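Local coordinates for DegV family protein (Thermus thermophilus, PDB 2DT8) that binds a fatty acid, held here as palmitic acid, as a member of the DegV family of lipid-binding proteins, and also carries a zinc ion, at residues D152-F157 with L212-A217; K206-I211 with V238-Q243. All blocks are in the same frame, centred on the assembly; numbering follows the deposited sequence.

Both contacts lie on the four-stranded mixed sheet 154-158, 273-279, 225-231, 252-259 and share helix 204-219, with centres about 11 Å apart. Contact 1 lays the later part of that helix against edge strand 154-158; contact 2 sets an earlier turn beside helix 236-247. Along the chain the segments alternate, in the order 152-157, 206-211, 212-217, 238-243, so the two contacts interlock. They also touch directly, Arg156 CB meeting Ile211 CG2 at 3.7 Å. Together they form an alpha/beta layer with two helices on one face of the sheet, while Val155 and Phe157 of the edge strand reach the palmitic acid on its other face.

Contact 1. Residues D152-F157 with L212-A217; sequences DHFVRF and LKAFRA. With PLM (palmitic acid), chain C.
Phe154 and Phe215 meet in an edge-to-face pair, the edge of Phe215 turned to the face of Phe154, with centroids 5.3 Å apart and planes at 63°. Phe215 CD1 lies over the rim of the Phe154 ring, 3.8 Å from Phe154 CD2. The far end of the Phe154 ring reaches the helix backbone, CZ coming within 3.6 Å of Phe215 N, and Ala214 CB sits at its edge in the ring plane. This reach follows from a first torsion that holds CG opposite the backbone nitrogen (chi1 179°). This is alpha/beta packing: helix 204-219 lies antiparallel to the sheet's outermost strand 154-158, against one face, the segment axes 9.3 Å apart. Two residues along the strand, Arg156 bends at chi2 and brings its guanidinium beside Ala214, NH2 lying 3.6 Å from Ala214 CB; one face of the group rests on Phe154 CE1. Its NH1 donates to Val155 O at 2.9 Å, in the guanidinium plane but above that of the carbonyl. Phe275 of strand 273-279 meets both phenylalanine rings. On the strand's other face, Phe157 puts its ring centre against palmitic acid CD. No hydrogen bond joins strand to helix here; the interface depends on aromatic and aliphatic packing, and the bond to Val155 O helps fix the arginine's rotation.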
loop_
_atom_site.group_PDB
_atom_site.type_symbol
_atom_site.label_atom_id
_atom_site.label_comp_id
_atom_site.label_asym_id
_atom_site.label_seq_id
_atom_site.Cartn_x
_atom_site.Cartn_y
_atom_site.Cartn_z
ATOM N N ASP A 152 12.385 -8.093 3.448
ATOM C CA ASP A 152 12.712 -8.452 2.082
ATOM C C ASP A 152 11.544 -8.369 1.102
ATOM O O ASP A 152 10.780 -9.319 0.934
ATOM C CB ASP A 152 13.312 -9.869 2.084
ATOM C CG ASP A 152 13.677 -10.374 0.691
ATOM O OD1 ASP A 152 14.101 -9.560 -0.153
ATOM O OD2 ASP A 152 13.561 -11.600 0.444
ATOM N N HIS A 153 11.381 -7.203 0.491
ATOM C CA HIS A 153 10.361 -7.029 -0.532
ATOM C C HIS A 153 10.841 -5.953 -1.490
ATOM O O HIS A 153 11.894 -5.329 -1.289
ATOM C CB HIS A 153 8.961 -6.723 0.047
ATOM C CG HIS A 153 8.827 -5.391 0.715
ATOM N ND1 HIS A 153 8.887 -5.241 2.085
ATOM C CD2 HIS A 153 8.543 -4.166 0.214
ATOM C CE1 HIS A 153 8.638 -3.981 2.397
ATOM N NE2 HIS A 153 8.425 -3.308 1.280
ATOM N N PHE A 154 10.088 -5.774 -2.563
ATOM C CA PHE A 154 10.457 -4.826 -3.589
ATOM C C PHE A 154 9.341 -3.841 -3.868
ATOM O O PHE A 154 8.173 -4.203 -3.823
ATOM C CB PHE A 154 10.749 -5.595 -4.879
ATOM C CG PHE A 154 11.121 -4.727 -6.033
ATOM C CD1 PHE A 154 12.432 -4.308 -6.194
ATOM C CD2 PHE A 154 10.157 -4.312 -6.954
ATOM C CE1 PHE A 154 12.792 -3.487 -7.263
ATOM C CE2 PHE A 154 10.512 -3.490 -8.022
ATOM C CZ PHE A 154 11.827 -3.082 -8.173
ATOM N N VAL A 155 9.719 -2.596 -4.132
ATOM C CA VAL A 155 8.752 -1.585 -4.528
ATOM C C VAL A 155 9.398 -0.448 -5.303
ATOM O O VAL A 155 10.456 0.061 -4.933
ATOM C CB VAL A 155 7.940 -0.988 -3.326
ATOM C CG1 VAL A 155 8.871 -0.491 -2.224
ATOM C CG2 VAL A 155 7.045 0.161 -3.834
ATOM N N ARG A 156 8.771 -0.097 -6.423
ATOM C CA ARG A 156 9.200 1.029 -7.233
ATOM C C ARG A 156 7.946 1.686 -7.768
ATOM O O ARG A 156 6.981 1.008 -8.120
ATOM C CB ARG A 156 10.052 0.594 -8.431
ATOM C CG ARG A 156 11.483 0.214 -8.101
ATOM C CD ARG A 156 12.285 1.394 -7.573
ATOM N NE ARG A 156 13.698 1.044 -7.388
ATOM C CZ ARG A 156 14.170 0.325 -6.374
ATOM N NH1 ARG A 156 13.356 -0.135 -5.434
ATOM N NH2 ARG A 156 15.472 0.058 -6.294
ATOM N N PHE A 157 7.953 3.008 -7.819
ATOM C CA PHE A 157 6.825 3.719 -8.401
ATOM C C PHE A 157 7.269 5.069 -8.923
ATOM O O PHE A 157 8.339 5.572 -8.572
ATOM C CB PHE A 157 5.656 3.889 -7.406
ATOM C CG PHE A 157 5.939 4.811 -6.243
ATOM C CD1 PHE A 157 6.673 4.373 -5.137
ATOM C CD2 PHE A 157 5.415 6.102 -6.224
ATOM C CE1 PHE A 157 6.868 5.211 -4.027
ATOM C CE2 PHE A 157 5.604 6.948 -5.122
ATOM C CZ PHE A 157 6.337 6.499 -4.017
ATOM N N LEU A 212 12.717 -1.827 -14.179
ATOM C CA LEU A 212 12.921 -3.252 -14.456
ATOM C C LEU A 212 14.373 -3.664 -14.156
ATOM O O LEU A 212 14.623 -4.790 -13.708
ATOM C CB LEU A 212 12.567 -3.568 -15.913
ATOM C CG LEU A 212 12.503 -5.056 -16.267
ATOM C CD1 LEU A 212 11.236 -5.686 -15.705
ATOM C CD2 LEU A 212 12.550 -5.211 -17.772
ATOM N N LYS A 213 15.261 -2.714 -14.295
ATOM C CA LYS A 213 16.653 -2.969 -13.949
ATOM C C LYS A 213 16.738 -3.258 -12.447
ATOM O O LYS A 213 17.388 -4.216 -12.025
ATOM C CB LYS A 213 17.519 -1.751 -14.294
ATOM C CG LYS A 213 18.967 -1.873 -13.826
ATOM C CD LYS A 213 19.773 -0.616 -14.162
ATOM C CE LYS A 213 21.181 -0.684 -13.582
ATOM N NZ LYS A 213 21.981 0.535 -13.918
ATOM N N ALA A 214 16.085 -2.422 -11.645
ATOM C CA ALA A 214 16.084 -2.594 -10.193
ATOM C C ALA A 214 15.412 -3.911 -9.820
ATOM O O ALA A 214 15.877 -4.630 -8.929
ATOM C CB ALA A 214 15.355 -1.431 -9.527
ATOM N N PHE A 215 14.313 -4.224 -10.498
ATOM C CA PHE A 215 13.579 -5.451 -10.233
ATOM C C PHE A 215 14.402 -6.699 -10.519
ATOM O O PHE A 215 14.406 -7.640 -9.722
ATOM C CB PHE A 215 12.300 -5.497 -11.066
ATOM C CG PHE A 215 11.468 -6.724 -10.831
ATOM C CD1 PHE A 215 10.954 -7.003 -9.564
ATOM C CD2 PHE A 215 11.189 -7.601 -11.873
ATOM C CE1 PHE A 215 10.172 -8.135 -9.344
ATOM C CE2 PHE A 215 10.405 -8.737 -11.661
ATOM C CZ PHE A 215 9.898 -9.002 -10.398
ATOM N N ARG A 216 15.083 -6.718 -11.658
ATOM C CA ARG A 216 15.905 -7.871 -12.000
ATOM C C ARG A 216 17.004 -8.072 -10.955
ATOM O O ARG A 216 17.281 -9.203 -10.553
ATOM C CB ARG A 216 16.524 -7.694 -13.389
ATOM C CG ARG A 216 15.557 -7.935 -14.538
ATOM C CD ARG A 216 16.273 -7.752 -15.874
ATOM N NE ARG A 216 15.403 -7.962 -17.029
ATOM C CZ ARG A 216 15.032 -9.154 -17.488
ATOM N NH1 ARG A 216 15.451 -10.261 -16.891
ATOM N NH2 ARG A 216 14.240 -9.238 -18.550
ATOM N N ALA A 217 17.624 -6.977 -10.520
ATOM C CA ALA A 217 18.676 -7.046 -9.507
ATOM C C ALA A 217 18.113 -7.638 -8.214
ATOM O O ALA A 217 18.726 -8.521 -7.607
ATOM C CB ALA A 217 19.248 -5.664 -9.244
HETATM C C1 PLM C . -3.552 9.305 6.978
HETATM O O1 PLM C . -3.089 8.843 8.142
HETATM O O2 PLM C . -4.157 10.355 6.949
HETATM C C2 PLM C . -3.315 8.516 5.706
HETATM C C3 PLM C . -1.927 8.863 5.157
HETATM C C4 PLM C . -1.676 8.119 3.843
HETATM C C5 PLM C . -0.271 8.450 3.343
HETATM C C6 PLM C . 0.045 7.647 2.082
HETATM C C7 PLM C . 1.427 8.032 1.592
HETATM C C8 PLM C . 1.850 7.113 0.471
HETATM C C9 PLM C . 3.347 7.308 0.239
HETATM C CA PLM C . 3.702 6.912 -1.180
HETATM C CB PLM C . 3.940 5.413 -1.201
HETATM C CC PLM C . 2.808 4.746 -1.962
HETATM C CD PLM C . 3.395 3.923 -3.093
HETATM C CE PLM C . 2.256 3.401 -3.967
HETATM C CF PLM C . 2.833 2.658 -5.181
HETATM C CG PLM C . 3.277 1.256 -4.764
#

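Contact 2. Residues K206-I211 with V238-Q243; sequences KAREEI and VAALRQ
Helices 206-211 and 238-243 run side by side with their N-to-C directions 40° apart and axes 10.5 Å from each other, Arg208 and Leu241 being the nearest pair of CA atoms. They are neighbouring helices packed on the mixed sheet, linked through strand 225-231; helix 236-247 is itself the crossover of a beta-alpha-beta unit between parallel strands 225-231 and 252-259. On the sheet side, Ile211 and Leu241 cross at about a right angle, with Ile211 CG2 4.0 Å from Leu241 CD1. Leu241 bends toward the partner helix because its CG stands opposite the backbone nitrogen (chi1 -175°), which also carries CD1 to 4.1 Å from Arg208 CB. Ile211 and Leu241 both rest on Phe275 of strand 273-279, closing the apolar part of the interface. Arg208 covers the outer part: its aliphatic CD passes 3.9 Å from Leu241 N, and the chain then bends at chi3 (-53°) to lay the guanidinium across Ala240. Its charge is met by Glu204 of its own helix, through NH1, and by Glu244 of the partner helix, through NE; the second salt bridge joins the two helices. Ala240 CB sits over one guanidinium face, offset toward its rim, 3.7 Å from Arg208 NE.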
loop_
_atom_site.group_PDB
_atom_site.type_symbol
_atom_site.label_atom_id
_atom_site.label_comp_id
_atom_site.label_asym_id
_atom_site.label_seq_id
_atom_site.Cartn_x
_atom_site.Cartn_y
_atom_site.Cartn_z
ATOM N N LYS A 206 12.188 5.220 -20.330
ATOM C CA LYS A 206 13.440 5.003 -19.631
ATOM C C LYS A 206 13.209 4.739 -18.128
ATOM O O LYS A 206 13.905 3.988 -17.457
ATOM C CB LYS A 206 14.532 6.116 -19.848
ATOM C CG LYS A 206 15.204 6.072 -21.214
ATOM C CD LYS A 206 16.241 7.162 -21.390
ATOM C CE LYS A 206 16.862 7.051 -22.769
ATOM N NZ LYS A 206 17.193 5.625 -23.051
ATOM N N ALA A 207 12.155 5.434 -17.664
ATOM C CA ALA A 207 11.760 5.216 -16.286
ATOM C C ALA A 207 11.358 3.758 -16.008
ATOM O O ALA A 207 11.750 3.141 -15.006
ATOM C CB ALA A 207 10.568 6.129 -15.880
ATOM N N ARG A 208 10.593 3.196 -16.936
ATOM C CA ARG A 208 10.201 1.805 -16.801
ATOM C C ARG A 208 11.420 0.887 -16.879
ATOM O O ARG A 208 11.485 -0.126 -16.172
ATOM C CB ARG A 208 9.183 1.436 -17.881
ATOM C CG ARG A 208 7.872 2.204 -17.758
ATOM C CD ARG A 208 6.758 1.510 -18.525
ATOM N NE ARG A 208 7.137 1.254 -19.911
ATOM C CZ ARG A 208 7.088 2.161 -20.878
ATOM N NH1 ARG A 208 6.669 3.390 -20.617
ATOM N NH2 ARG A 208 7.465 1.843 -22.110
ATOM N N GLU A 209 12.389 1.240 -17.721
ATOM C CA GLU A 209 13.596 0.432 -17.861
ATOM C C GLU A 209 14.394 0.410 -16.555
ATOM O O GLU A 209 14.938 -0.607 -16.146
ATOM C CB GLU A 209 14.413 0.910 -19.074
ATOM C CG GLU A 209 13.604 0.821 -20.372
ATOM C CD GLU A 209 14.356 1.258 -21.620
ATOM O OE1 GLU A 209 15.277 2.092 -21.517
ATOM O OE2 GLU A 209 14.001 0.775 -22.716
ATOM N N GLU A 210 14.416 1.574 -15.952
ATOM C CA GLU A 210 15.127 1.706 -14.695
ATOM C C GLU A 210 14.432 0.956 -13.556
ATOM O O GLU A 210 15.051 0.236 -12.784
ATOM C CB GLU A 210 15.222 3.215 -14.182
ATOM C CG GLU A 210 15.664 3.462 -12.736
ATOM C CD GLU A 210 16.989 2.795 -12.385
ATOM O OE1 GLU A 210 17.876 2.719 -13.264
ATOM O OE2 GLU A 210 17.150 2.359 -11.222
ATOM N N ILE A 211 13.153 0.810 -13.698
ATOM C CA ILE A 211 12.417 0.107 -12.665
ATOM C C ILE A 211 12.630 -1.416 -12.873
ATOM O O ILE A 211 12.869 -2.179 -11.933
ATOM C CB ILE A 211 10.823 0.341 -12.706
ATOM C CG1 ILE A 211 10.514 1.737 -12.156
ATOM C CG2 ILE A 211 10.053 -0.734 -11.926
ATOM C CD1 ILE A 211 9.065 2.156 -12.353
ATOM N N VAL A 238 1.223 1.679 -16.258
ATOM C CA VAL A 238 1.329 0.468 -15.451
ATOM C C VAL A 238 1.140 -0.790 -16.306
ATOM O O VAL A 238 1.751 -1.819 -16.030
ATOM C CB VAL A 238 0.327 0.443 -14.257
ATOM C CG1 VAL A 238 -1.031 -0.086 -14.689
ATOM C CG2 VAL A 238 0.907 -0.423 -13.133
ATOM N N ALA A 239 0.305 -0.712 -17.342
ATOM C CA ALA A 239 0.083 -1.873 -18.193
ATOM C C ALA A 239 1.362 -2.233 -18.934
ATOM O O ALA A 239 1.718 -3.406 -19.035
ATOM C CB ALA A 239 -1.049 -1.604 -19.190
ATOM N N ALA A 240 2.054 -1.223 -19.453
ATOM C CA ALA A 240 3.298 -1.462 -20.173
ATOM C C ALA A 240 4.344 -2.042 -19.223
ATOM O O ALA A 240 5.138 -2.911 -19.595
ATOM C CB ALA A 240 3.806 -0.168 -20.777
ATOM N N LEU A 241 4.339 -1.550 -17.992
ATOM C CA LEU A 241 5.277 -2.009 -16.983
ATOM C C LEU A 241 5.000 -3.476 -16.636
ATOM O O LEU A 241 5.925 -4.284 -16.543
ATOM C CB LEU A 241 5.159 -1.119 -15.738
ATOM C CG LEU A 241 6.137 -1.367 -14.591
ATOM C CD1 LEU A 241 7.566 -1.159 -15.085
ATOM C CD2 LEU A 241 5.832 -0.404 -13.437
ATOM N N ARG A 242 3.727 -3.821 -16.457
ATOM C CA ARG A 242 3.348 -5.193 -16.129
ATOM C C ARG A 242 3.711 -6.137 -17.275
ATOM O O ARG A 242 4.143 -7.264 -17.045
ATOM C CB ARG A 242 1.844 -5.279 -15.840
ATOM C CG ARG A 242 1.340 -6.680 -15.503
ATOM C CD ARG A 242 -0.138 -6.634 -15.140
ATOM N NE ARG A 242 -0.692 -7.940 -14.785
ATOM C CZ ARG A 242 -1.303 -8.757 -15.638
ATOM N NH1 ARG A 242 -1.446 -8.414 -16.911
ATOM N NH2 ARG A 242 -1.777 -9.921 -15.216
ATOM N N GLN A 243 3.528 -5.674 -18.506
ATOM C CA GLN A 243 3.845 -6.489 -19.673
ATOM C C GLN A 243 5.347 -6.767 -19.734
ATOM O O GLN A 243 5.773 -7.901 -19.996
ATOM C CB GLN A 243 3.372 -5.778 -20.949
ATOM C CG GLN A 243 1.844 -5.746 -21.083
ATOM C CD GLN A 243 1.336 -4.638 -21.992
ATOM O OE1 GLN A 243 0.127 -4.484 -22.178
ATOM N NE2 GLN A 243 2.254 -3.857 -22.558
#